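Local coordinates for protein tryptophanyl-tRNA synthetase (Campylobacter jejuni subsp. jejuni, PDB 3TZL) that probably catalyses the ATP-dependent attachment of tryptophan to its cognate tRNA, as a homodimeric aminoacyl-tRNA synthetase of the first class, at residues W93-F98 and M131-L136; G102-A107 and Y127-A132; D158-V163 and E169-P174. All blocks are in the same frame, centred on the assembly; numbering follows the deposited sequence.

Contact 1. Residues W93-F98 and M131-L136. With TRP (tryptophan), chain J.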
loop_
_atom_site.group_PDB
_atom_site.type_symbol
_atom_site.label_atom_id
_atom_site.label_comp_id
_atom_site.label_asym_id
_atom_site.label_seq_id
_atom_site.Cartn_x
_atom_site.Cartn_y
_atom_site.Cartn_z
ATOM N N TRP B 93 -0.139 0.378 -4.635
ATOM C CA TRP B 93 0.890 -0.626 -4.925
ATOM C C TRP B 93 1.212 -0.709 -6.425
ATOM O O TRP B 93 2.373 -0.807 -6.820
ATOM C CB TRP B 93 0.451 -1.999 -4.430
ATOM C CG TRP B 93 1.341 -3.122 -4.887
ATOM C CD1 TRP B 93 1.023 -4.106 -5.784
ATOM C CD2 TRP B 93 2.689 -3.382 -4.467
ATOM N NE1 TRP B 93 2.087 -4.955 -5.958
ATOM C CE2 TRP B 93 3.121 -4.546 -5.152
ATOM C CE3 TRP B 93 3.575 -2.747 -3.579
ATOM C CZ2 TRP B 93 4.405 -5.090 -4.981
ATOM C CZ3 TRP B 93 4.862 -3.289 -3.412
ATOM C CH2 TRP B 93 5.259 -4.452 -4.110
ATOM N N ILE B 94 0.183 -0.685 -7.264
ATOM C CA ILE B 94 0.424 -0.675 -8.700
ATOM C C ILE B 94 1.235 0.543 -9.160
ATOM O O ILE B 94 2.218 0.398 -9.892
ATOM C CB ILE B 94 -0.889 -0.816 -9.475
ATOM C CG1 ILE B 94 -1.408 -2.239 -9.314
ATOM C CG2 ILE B 94 -0.708 -0.498 -10.945
ATOM C CD1 ILE B 94 -2.897 -2.342 -9.473
ATOM N N LEU B 95 0.854 1.735 -8.705
ATOM C CA LEU B 95 1.576 2.960 -9.064
ATOM C C LEU B 95 3.031 2.943 -8.600
ATOM O O LEU B 95 3.883 3.588 -9.205
ATOM C CB LEU B 95 0.869 4.196 -8.495
ATOM C CG LEU B 95 -0.554 4.475 -9.009
ATOM C CD1 LEU B 95 -1.047 5.835 -8.527
ATOM C CD2 LEU B 95 -0.625 4.396 -10.556
ATOM N N SER B 96 3.321 2.216 -7.529
ATOM C CA SER B 96 4.685 2.174 -7.013
ATOM C C SER B 96 5.632 1.579 -8.042
ATOM O O SER B 96 6.812 1.907 -8.066
ATOM C CB SER B 96 4.758 1.383 -5.718
ATOM O OG SER B 96 4.173 2.117 -4.660
ATOM N N GLN B 97 5.108 0.707 -8.893
ATOM C CA GLN B 97 5.919 0.052 -9.905
ATOM C C GLN B 97 6.307 1.030 -10.994
ATOM O O GLN B 97 7.248 0.788 -11.744
ATOM C CB GLN B 97 5.172 -1.151 -10.496
ATOM C CG GLN B 97 4.439 -2.009 -9.441
ATOM C CD GLN B 97 5.310 -2.373 -8.245
ATOM O OE1 GLN B 97 6.532 -2.516 -8.359
ATOM N NE2 GLN B 97 4.683 -2.508 -7.086
ATOM N N PHE B 98 5.579 2.142 -11.068
ATOM C CA PHE B 98 5.835 3.168 -12.061
ATOM C C PHE B 98 6.425 4.419 -11.442
ATOM O O PHE B 98 6.480 5.464 -12.076
ATOM C CB PHE B 98 4.542 3.539 -12.782
ATOM C CG PHE B 98 3.943 2.419 -13.578
ATOM C CD1 PHE B 98 4.291 2.231 -14.920
ATOM C CD2 PHE B 98 2.998 1.582 -13.005
ATOM C CE1 PHE B 98 3.720 1.214 -15.665
ATOM C CE2 PHE B 98 2.409 0.561 -13.746
ATOM C CZ PHE B 98 2.774 0.376 -15.078
HETATM N N MSE B 131 -1.108 9.424 -2.265
HETATM C CA MSE B 131 -1.767 10.639 -2.733
HETATM C C MSE B 131 -1.941 10.642 -4.256
HETATM O O MSE B 131 -2.951 11.123 -4.769
HETATM C CB MSE B 131 -0.961 11.858 -2.319
HETATM C CG MSE B 131 -1.444 13.163 -2.904
HETATM SE SE MSE B 131 -0.784 14.662 -1.802
HETATM C CE MSE B 131 -1.615 16.156 -2.760
ATOM N N ALA B 132 -0.961 10.116 -4.986
ATOM C CA ALA B 132 -1.139 10.008 -6.435
ATOM C C ALA B 132 -2.266 9.025 -6.757
ATOM O O ALA B 132 -3.042 9.235 -7.685
ATOM C CB ALA B 132 0.146 9.608 -7.118
ATOM N N ALA B 133 -2.373 7.963 -5.971
ATOM C CA ALA B 133 -3.472 7.038 -6.159
ATOM C C ALA B 133 -4.821 7.739 -5.909
ATOM O O ALA B 133 -5.763 7.566 -6.686
ATOM C CB ALA B 133 -3.301 5.806 -5.262
ATOM N N ASP B 134 -4.903 8.530 -4.837
ATOM C CA ASP B 134 -6.114 9.298 -4.532
ATOM C C ASP B 134 -6.546 10.101 -5.739
ATOM O O ASP B 134 -7.696 10.068 -6.136
ATOM C CB ASP B 134 -5.858 10.289 -3.397
ATOM C CG ASP B 134 -5.621 9.611 -2.059
ATOM O OD1 ASP B 134 -6.286 8.588 -1.766
ATOM O OD2 ASP B 134 -4.761 10.114 -1.301
ATOM N N ILE B 135 -5.603 10.835 -6.310
ATOM C CA ILE B 135 -5.881 11.703 -7.441
ATOM C C ILE B 135 -6.255 10.934 -8.721
ATOM O O ILE B 135 -7.278 11.225 -9.351
ATOM C CB ILE B 135 -4.680 12.618 -7.684
ATOM C CG1 ILE B 135 -4.430 13.472 -6.427
ATOM C CG2 ILE B 135 -4.892 13.475 -8.922
ATOM C CD1 ILE B 135 -3.069 14.103 -6.372
ATOM N N LEU B 136 -5.449 9.937 -9.074
ATOM C CA LEU B 136 -5.583 9.241 -10.362
ATOM C C LEU B 136 -6.764 8.288 -10.425
ATOM O O LEU B 136 -7.347 8.094 -11.488
ATOM C CB LEU B 136 -4.302 8.464 -10.704
ATOM C CG LEU B 136 -3.021 9.285 -10.816
ATOM C CD1 LEU B 136 -1.810 8.440 -11.211
ATOM C CD2 LEU B 136 -3.212 10.424 -11.783
HETATM N N TRP J . -1.682 15.761 1.364
HETATM C CA TRP J . -2.873 16.590 1.575
HETATM C C TRP J . -2.678 17.535 2.754
HETATM O O TRP J . -3.470 18.460 2.971
HETATM C CB TRP J . -4.123 15.718 1.789
HETATM C CG TRP J . -4.394 14.820 0.620
HETATM C CD1 TRP J . -4.263 13.459 0.565
HETATM C CD2 TRP J . -4.798 15.243 -0.682
HETATM N NE1 TRP J . -4.582 13.005 -0.700
HETATM C CE2 TRP J . -4.905 14.084 -1.486
HETATM C CE3 TRP J . -5.080 16.492 -1.251
HETATM C CZ2 TRP J . -5.297 14.141 -2.824
HETATM C CZ3 TRP J . -5.463 16.547 -2.585
HETATM C CH2 TRP J . -5.573 15.378 -3.353
HETATM O OXT TRP J . -1.714 17.380 3.507
#

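Contact 2. Residues G102-A107 and Y127-A132. With TRP (tryptophan), chain J.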
loop_
_atom_site.group_PDB
_atom_site.type_symbol
_atom_site.label_atom_id
_atom_site.label_comp_id
_atom_site.label_asym_id
_atom_site.label_seq_id
_atom_site.Cartn_x
_atom_site.Cartn_y
_atom_site.Cartn_z
ATOM N N GLY B 102 13.965 8.468 -7.322
ATOM C CA GLY B 102 14.400 9.858 -7.303
ATOM C C GLY B 102 13.266 10.858 -7.147
ATOM O O GLY B 102 13.424 11.927 -6.550
ATOM N N LEU B 103 12.104 10.518 -7.691
ATOM C CA LEU B 103 10.933 11.372 -7.534
ATOM C C LEU B 103 10.573 11.561 -6.052
ATOM O O LEU B 103 10.170 12.646 -5.634
ATOM C CB LEU B 103 9.748 10.760 -8.279
ATOM C CG LEU B 103 9.043 11.540 -9.386
ATOM C CD1 LEU B 103 10.015 11.996 -10.461
ATOM C CD2 LEU B 103 7.938 10.672 -9.983
ATOM N N LEU B 104 10.711 10.497 -5.264
ATOM C CA LEU B 104 10.268 10.523 -3.870
ATOM C C LEU B 104 11.379 11.039 -2.977
ATOM O O LEU B 104 11.109 11.667 -1.960
ATOM C CB LEU B 104 9.802 9.129 -3.398
ATOM C CG LEU B 104 8.597 8.511 -4.119
ATOM C CD1 LEU B 104 8.361 7.083 -3.659
ATOM C CD2 LEU B 104 7.332 9.353 -3.927
ATOM N N GLU B 105 12.627 10.765 -3.365
ATOM C CA GLU B 105 13.786 11.272 -2.636
ATOM C C GLU B 105 13.868 12.789 -2.726
ATOM O O GLU B 105 14.432 13.438 -1.845
ATOM C CB GLU B 105 15.087 10.644 -3.155
ATOM C CG GLU B 105 15.246 9.180 -2.775
ATOM C CD GLU B 105 16.335 8.466 -3.561
ATOM O OE1 GLU B 105 16.994 9.106 -4.409
ATOM O OE2 GLU B 105 16.529 7.252 -3.332
ATOM N N ARG B 106 13.303 13.361 -3.786
ATOM C CA ARG B 106 13.344 14.808 -3.960
ATOM C C ARG B 106 12.137 15.527 -3.354
ATOM O O ARG B 106 12.118 16.753 -3.280
ATOM C CB ARG B 106 13.500 15.176 -5.441
ATOM C CG ARG B 106 14.880 14.879 -5.990
ATOM C CD ARG B 106 14.987 15.220 -7.458
ATOM N NE ARG B 106 15.575 14.104 -8.186
ATOM C CZ ARG B 106 14.938 13.401 -9.112
ATOM N NH1 ARG B 106 13.694 13.713 -9.448
ATOM N NH2 ARG B 106 15.555 12.397 -9.715
ATOM N N ALA B 107 11.129 14.770 -2.934
ATOM C CA ALA B 107 9.950 15.362 -2.307
ATOM C C ALA B 107 10.381 16.144 -1.066
ATOM O O ALA B 107 11.097 15.624 -0.205
ATOM C CB ALA B 107 8.944 14.277 -1.936
ATOM N N TYR B 127 4.079 8.378 1.056
ATOM C CA TYR B 127 2.762 9.000 0.929
ATOM C C TYR B 127 2.443 9.790 -0.346
ATOM O O TYR B 127 1.282 9.847 -0.723
ATOM C CB TYR B 127 2.345 9.743 2.198
ATOM C CG TYR B 127 2.638 11.214 2.237
ATOM C CD1 TYR B 127 1.779 12.141 1.653
ATOM C CD2 TYR B 127 3.746 11.684 2.913
ATOM C CE1 TYR B 127 2.050 13.505 1.721
ATOM C CE2 TYR B 127 4.026 13.037 2.982
ATOM C CZ TYR B 127 3.182 13.940 2.390
ATOM O OH TYR B 127 3.489 15.277 2.498
ATOM N N PRO B 128 3.455 10.399 -1.009
ATOM C CA PRO B 128 3.144 10.987 -2.321
ATOM C C PRO B 128 2.602 9.980 -3.330
ATOM O O PRO B 128 1.858 10.390 -4.220
ATOM C CB PRO B 128 4.507 11.496 -2.807
ATOM C CG PRO B 128 5.256 11.794 -1.545
ATOM C CD PRO B 128 4.827 10.735 -0.581
ATOM N N VAL B 129 2.962 8.702 -3.206
ATOM C CA VAL B 129 2.413 7.689 -4.106
ATOM C C VAL B 129 0.944 7.395 -3.770
ATOM O O VAL B 129 0.116 7.225 -4.668
ATOM C CB VAL B 129 3.232 6.363 -4.088
ATOM C CG1 VAL B 129 2.722 5.418 -5.169
ATOM C CG2 VAL B 129 4.709 6.638 -4.316
ATOM N N LEU B 130 0.620 7.346 -2.479
ATOM C CA LEU B 130 -0.745 7.050 -2.081
ATOM C C LEU B 130 -1.618 8.219 -2.502
ATOM O O LEU B 130 -2.721 8.038 -3.038
ATOM C CB LEU B 130 -0.844 6.809 -0.571
ATOM C CG LEU B 130 -2.277 6.647 -0.021
ATOM C CD1 LEU B 130 -3.060 5.544 -0.737
ATOM C CD2 LEU B 130 -2.213 6.373 1.459
HETATM N N MSE B 131 -1.108 9.424 -2.265
HETATM C CA MSE B 131 -1.767 10.639 -2.733
HETATM C C MSE B 131 -1.941 10.642 -4.256
HETATM O O MSE B 131 -2.951 11.123 -4.769
HETATM C CB MSE B 131 -0.961 11.858 -2.319
HETATM C CG MSE B 131 -1.444 13.163 -2.904
HETATM SE SE MSE B 131 -0.784 14.662 -1.802
HETATM C CE MSE B 131 -1.615 16.156 -2.760
ATOM N N ALA B 132 -0.961 10.116 -4.986
ATOM C CA ALA B 132 -1.139 10.008 -6.435
ATOM C C ALA B 132 -2.266 9.025 -6.757
ATOM O O ALA B 132 -3.042 9.235 -7.685
ATOM C CB ALA B 132 0.146 9.608 -7.118
HETATM N N TRP J . -1.682 15.761 1.364
HETATM C CA TRP J . -2.873 16.590 1.575
HETATM C C TRP J . -2.678 17.535 2.754
HETATM O O TRP J . -3.470 18.460 2.971
HETATM C CB TRP J . -4.123 15.718 1.789
HETATM C CG TRP J . -4.394 14.820 0.620
HETATM C CD1 TRP J . -4.263 13.459 0.565
HETATM C CD2 TRP J . -4.798 15.243 -0.682
HETATM N NE1 TRP J . -4.582 13.005 -0.700
HETATM C CE2 TRP J . -4.905 14.084 -1.486
HETATM C CE3 TRP J . -5.080 16.492 -1.251
HETATM C CZ2 TRP J . -5.297 14.141 -2.824
HETATM C CZ3 TRP J . -5.463 16.547 -2.585
HETATM C CH2 TRP J . -5.573 15.378 -3.353
HETATM O OXT TRP J . -1.714 17.380 3.507
#

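Contact 3. Residues D158-V163 and E169-P174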
loop_
_atom_site.group_PDB
_atom_site.type_symbol
_atom_site.label_atom_id
_atom_site.label_comp_id
_atom_site.label_asym_id
_atom_site.label_seq_id
_atom_site.Cartn_x
_atom_site.Cartn_y
_atom_site.Cartn_z
ATOM N N ASP B 158 3.654 12.830 -13.065
ATOM C CA ASP B 158 4.738 12.039 -13.647
ATOM C C ASP B 158 4.421 10.538 -13.633
ATOM O O ASP B 158 4.748 9.809 -14.568
ATOM C CB ASP B 158 6.071 12.315 -12.939
ATOM C CG ASP B 158 6.594 13.737 -13.190
ATOM O OD1 ASP B 158 6.213 14.350 -14.210
ATOM O OD2 ASP B 158 7.384 14.245 -12.364
ATOM N N ILE B 159 3.788 10.077 -12.567
ATOM C CA ILE B 159 3.379 8.686 -12.489
ATOM C C ILE B 159 2.372 8.365 -13.595
ATOM O O ILE B 159 2.528 7.378 -14.322
ATOM C CB ILE B 159 2.757 8.367 -11.117
ATOM C CG1 ILE B 159 3.809 8.505 -10.013
ATOM C CG2 ILE B 159 2.179 6.972 -11.122
ATOM C CD1 ILE B 159 3.240 8.378 -8.564
ATOM N N ALA B 160 1.352 9.215 -13.727
ATOM C CA ALA B 160 0.292 8.996 -14.705
ATOM C C ALA B 160 0.867 8.908 -16.116
ATOM O O ALA B 160 0.490 8.032 -16.905
ATOM C CB ALA B 160 -0.735 10.117 -14.627
ATOM N N LEU B 161 1.773 9.831 -16.427
ATOM C CA LEU B 161 2.431 9.844 -17.725
ATOM C C LEU B 161 3.204 8.552 -17.980
ATOM O O LEU B 161 3.136 7.990 -19.072
ATOM C CB LEU B 161 3.342 11.060 -17.847
ATOM C CG LEU B 161 2.640 12.341 -18.303
ATOM C CD1 LEU B 161 3.483 13.575 -17.978
ATOM C CD2 LEU B 161 2.350 12.256 -19.808
ATOM N N LYS B 162 3.929 8.080 -16.972
ATOM C CA LYS B 162 4.641 6.815 -17.088
ATOM C C LYS B 162 3.672 5.663 -17.338
ATOM O O LYS B 162 3.903 4.833 -18.219
ATOM C CB LYS B 162 5.490 6.548 -15.846
ATOM C CG LYS B 162 6.634 5.562 -16.096
ATOM C CD LYS B 162 7.710 5.659 -15.007
ATOM C CE LYS B 162 8.737 4.523 -15.079
ATOM N NZ LYS B 162 9.465 4.509 -16.363
ATOM N N VAL B 163 2.575 5.628 -16.583
ATOM C CA VAL B 163 1.602 4.552 -16.720
ATOM C C VAL B 163 0.973 4.565 -18.114
ATOM O O VAL B 163 0.887 3.526 -18.776
ATOM C CB VAL B 163 0.511 4.615 -15.629
ATOM C CG1 VAL B 163 -0.610 3.655 -15.949
ATOM C CG2 VAL B 163 1.102 4.304 -14.236
ATOM N N GLU B 169 -4.300 4.945 -22.725
ATOM C CA GLU B 169 -5.022 6.025 -22.061
ATOM C C GLU B 169 -5.671 5.524 -20.784
ATOM O O GLU B 169 -6.854 5.186 -20.761
ATOM C CB GLU B 169 -6.099 6.606 -22.979
ATOM C CG GLU B 169 -5.581 7.483 -24.115
ATOM C CD GLU B 169 -6.657 7.775 -25.162
ATOM O OE1 GLU B 169 -7.855 7.534 -24.879
ATOM O OE2 GLU B 169 -6.304 8.235 -26.271
ATOM N N ILE B 170 -4.903 5.483 -19.714
ATOM C CA ILE B 170 -5.436 4.977 -18.466
ATOM C C ILE B 170 -5.884 6.144 -17.587
ATOM O O ILE B 170 -6.987 6.136 -17.038
ATOM C CB ILE B 170 -4.406 4.135 -17.689
ATOM C CG1 ILE B 170 -3.870 2.985 -18.539
ATOM C CG2 ILE B 170 -5.028 3.592 -16.437
ATOM C CD1 ILE B 170 -4.956 2.131 -19.182
ATOM N N PHE B 171 -5.016 7.141 -17.454
ATOM C CA PHE B 171 -5.235 8.220 -16.488
ATOM C C PHE B 171 -5.351 9.592 -17.102
ATOM O O PHE B 171 -4.669 9.919 -18.073
ATOM C CB PHE B 171 -4.103 8.262 -15.463
ATOM C CG PHE B 171 -4.105 7.109 -14.534
ATOM C CD1 PHE B 171 -5.254 6.770 -13.851
ATOM C CD2 PHE B 171 -2.951 6.357 -14.335
ATOM C CE1 PHE B 171 -5.261 5.690 -12.994
ATOM C CE2 PHE B 171 -2.950 5.280 -13.480
ATOM C CZ PHE B 171 -4.101 4.938 -12.812
ATOM N N THR B 172 -6.201 10.410 -16.501
ATOM C CA THR B 172 -6.255 11.809 -16.856
ATOM C C THR B 172 -5.064 12.493 -16.183
ATOM O O THR B 172 -4.699 12.134 -15.071
ATOM C CB THR B 172 -7.560 12.420 -16.352
ATOM O OG1 THR B 172 -8.652 11.807 -17.046
ATOM C CG2 THR B 172 -7.583 13.934 -16.579
ATOM N N LEU B 173 -4.442 13.456 -16.853
ATOM C CA LEU B 173 -3.351 14.202 -16.236
ATOM C C LEU B 173 -3.906 15.305 -15.345
ATOM O O LEU B 173 -4.577 16.205 -15.819
ATOM C CB LEU B 173 -2.443 14.809 -17.309
ATOM C CG LEU B 173 -1.784 13.802 -18.249
ATOM C CD1 LEU B 173 -0.845 14.528 -19.238
ATOM C CD2 LEU B 173 -1.054 12.698 -17.476
ATOM N N PRO B 174 -3.631 15.234 -14.043
ATOM C CA PRO B 174 -4.153 16.234 -13.109
ATOM C C PRO B 174 -3.315 17.507 -13.065
ATOM O O PRO B 174 -2.154 17.502 -13.464
ATOM C CB PRO B 174 -4.043 15.518 -11.770
ATOM C CG PRO B 174 -2.813 14.640 -11.951
ATOM C CD PRO B 174 -2.914 14.144 -13.349
#

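Contact 1. Residues W93-F98 and M131-L136
With chi1 at -63°, Leu95 places CG anti to its carbonyl carbon, and an extended second torsion then carries CD1 out to the helix of Met131-Leu136. This methyl does the touching. Leu95 CD1 lies 3.6 Å from Ala133 N, so it presses on the backbone between Ala132 and Ala133 as much as on their methyls; Ala133 CB is 4.0 Å from the same CD1. Leu136 reaches back with a like first torsion (-59°), and its CD1 meets Leu95 CD1 tip to tip at 3.8 Å. The contact is purely apolar, burying 121 Å², and joins helix 87-96 to helix 122-137 in the catalytic domain, a Rossmann-type fold. Other faces of these helices do different work: Ser96 OG bonds to His122 of the second subunit, while Met131, Asp134 and Ile135 line the tryptophan pocket. The substrate's NE1 donates to Asp134 OD2 at 3.0 Å, nearly straight at 170°. His45 NE2 also bonds to OD2 and Gln82 NE2 to OD1, a grip on both oxygens that should fix the carboxylate's rotation. Selenomethionine Met131 runs extended over one indole face, its CE 3.8 Å from the ligand's CE3 and its SE 3.5 Å from the ligand's amino N. Ile135 CG1 approaches the benzo end of the indole, 3.8 Å from the ligand's CZ2.

Contact 2. Residues G102-A107 and Y127-A132
Pro128, the residue that meets Leu104 across this contact, also lies on one face of the neighbouring Tyr127 ring: its CD sits 3.6 Å above the plane of the Tyr127 ring, offset toward the rim. The ring of His152 meets the same tyrosine with the two planes at about 70°, and Tyr127 OH makes a weak hydrogen bond to Ser109 OG. The CB of Tyr127 points away from Gly102-Ala107, while the end of its side chain comes back nearer to that segment. The other flat group, the Arg106 guanidinium, folds back along its own segment so that Gly102 O lies 3.2 Å above its plane, over the centre.

Leu104 carries the apolar contact by forking at CG. Its CB points toward the other helix, and chi1 of -62° sets CG beside the backbone N, so that both methyls meet that helix. Leu104 CD2 touches Pro128 CB at 3.7 Å and Pro128 CG at 4.0 Å, the two side chains meeting at a slant. Leu104 CD1 instead finds Val129 CG2 at 3.7 Å, and here the side chains cross at about a right angle. Both leucine methyls thus bear on Val129, since Leu104 CD2 is 3.8 Å from the same CG2. Ala107, at the N-cap position of helix 108-115, adds a looser touch, its CB 4.5 Å from Pro128 CG. His122 of the second subunit packs on both Leu104 and Val129, placing the cluster at the dimer interface.

Pro128 coincides with a kink in helix 122-137: neither its N nor that of Val129 bonds to the preceding turn. This is the geometry of a proline-kinked helix, here one that also lends Met131 to the tryptophan pocket.

Contact 3. Residues D158-V163 and E169-P174
Ala160, Leu161 and Val163 turn one side of helix 150-167 against the loop that follows it, part of a beta-alpha-beta crossover in which strands 142-144 and 175-177 run parallel. The loop residues take up two different orientations against the helix. The CB of Phe171 points toward the helix and lies 3.9 Å from Ala160 CB; chi1 of -70°, with CG anti to the carbonyl carbon, then swings the ring alongside Val163. The Val163 and Phe171 side chains run aslant, Val163 CG1 coming within 3.8 Å of Phe171 CE2. One face of the Phe171 ring is covered from its own segment by Ile170 CG2, 3.8 Å above the ring centre. Leu91 and Leu95 of helix 87-96 and Leu136 of helix 122-137 also pack on this phenylalanine.

Leu173, partly exposed, meets the helix through its end. It crosses Leu161 at about a right angle, with Leu173 CD2 3.8 Å from Leu161 CG. The same methyl reaches Ala160 CB at 3.9 Å, so Leu173 CD2 bridges two neighbouring helix positions.

Across the segments the 287 Å² of buried surface is held without a hydrogen bond. Asn164, in the last turn of helix 150-167, accepts the backbone N-H of Ile170 and of Phe171 on OD1. Nearer the C-terminal end of the helix, Val163 CG1 stands 4.2 Å from Ile170 CB.

In the fold
From the N terminus, the chain passes the parallel sheet of strands 5-10, 36-41 and 78-81 before helix 87-96 opens contact 1. Helix 101-105 then opens contact 2, which closes first, on the earlier part of helix 122-137; contact 1 closes just beyond it, around the inner loop, and the two share Met131 and Ala132. Contact 3 follows in series, folding the loop after helix 150-167 back on the last turns of that helix, ahead of strand 175-177. The three contacts touch one another: Leu95 CB is 4.0 Å from Val129 CG1, Ala132 CB is 3.6 Å from Ile159 CD1. Helix 122-137 thus ties the dimer-facing helices to the crossover.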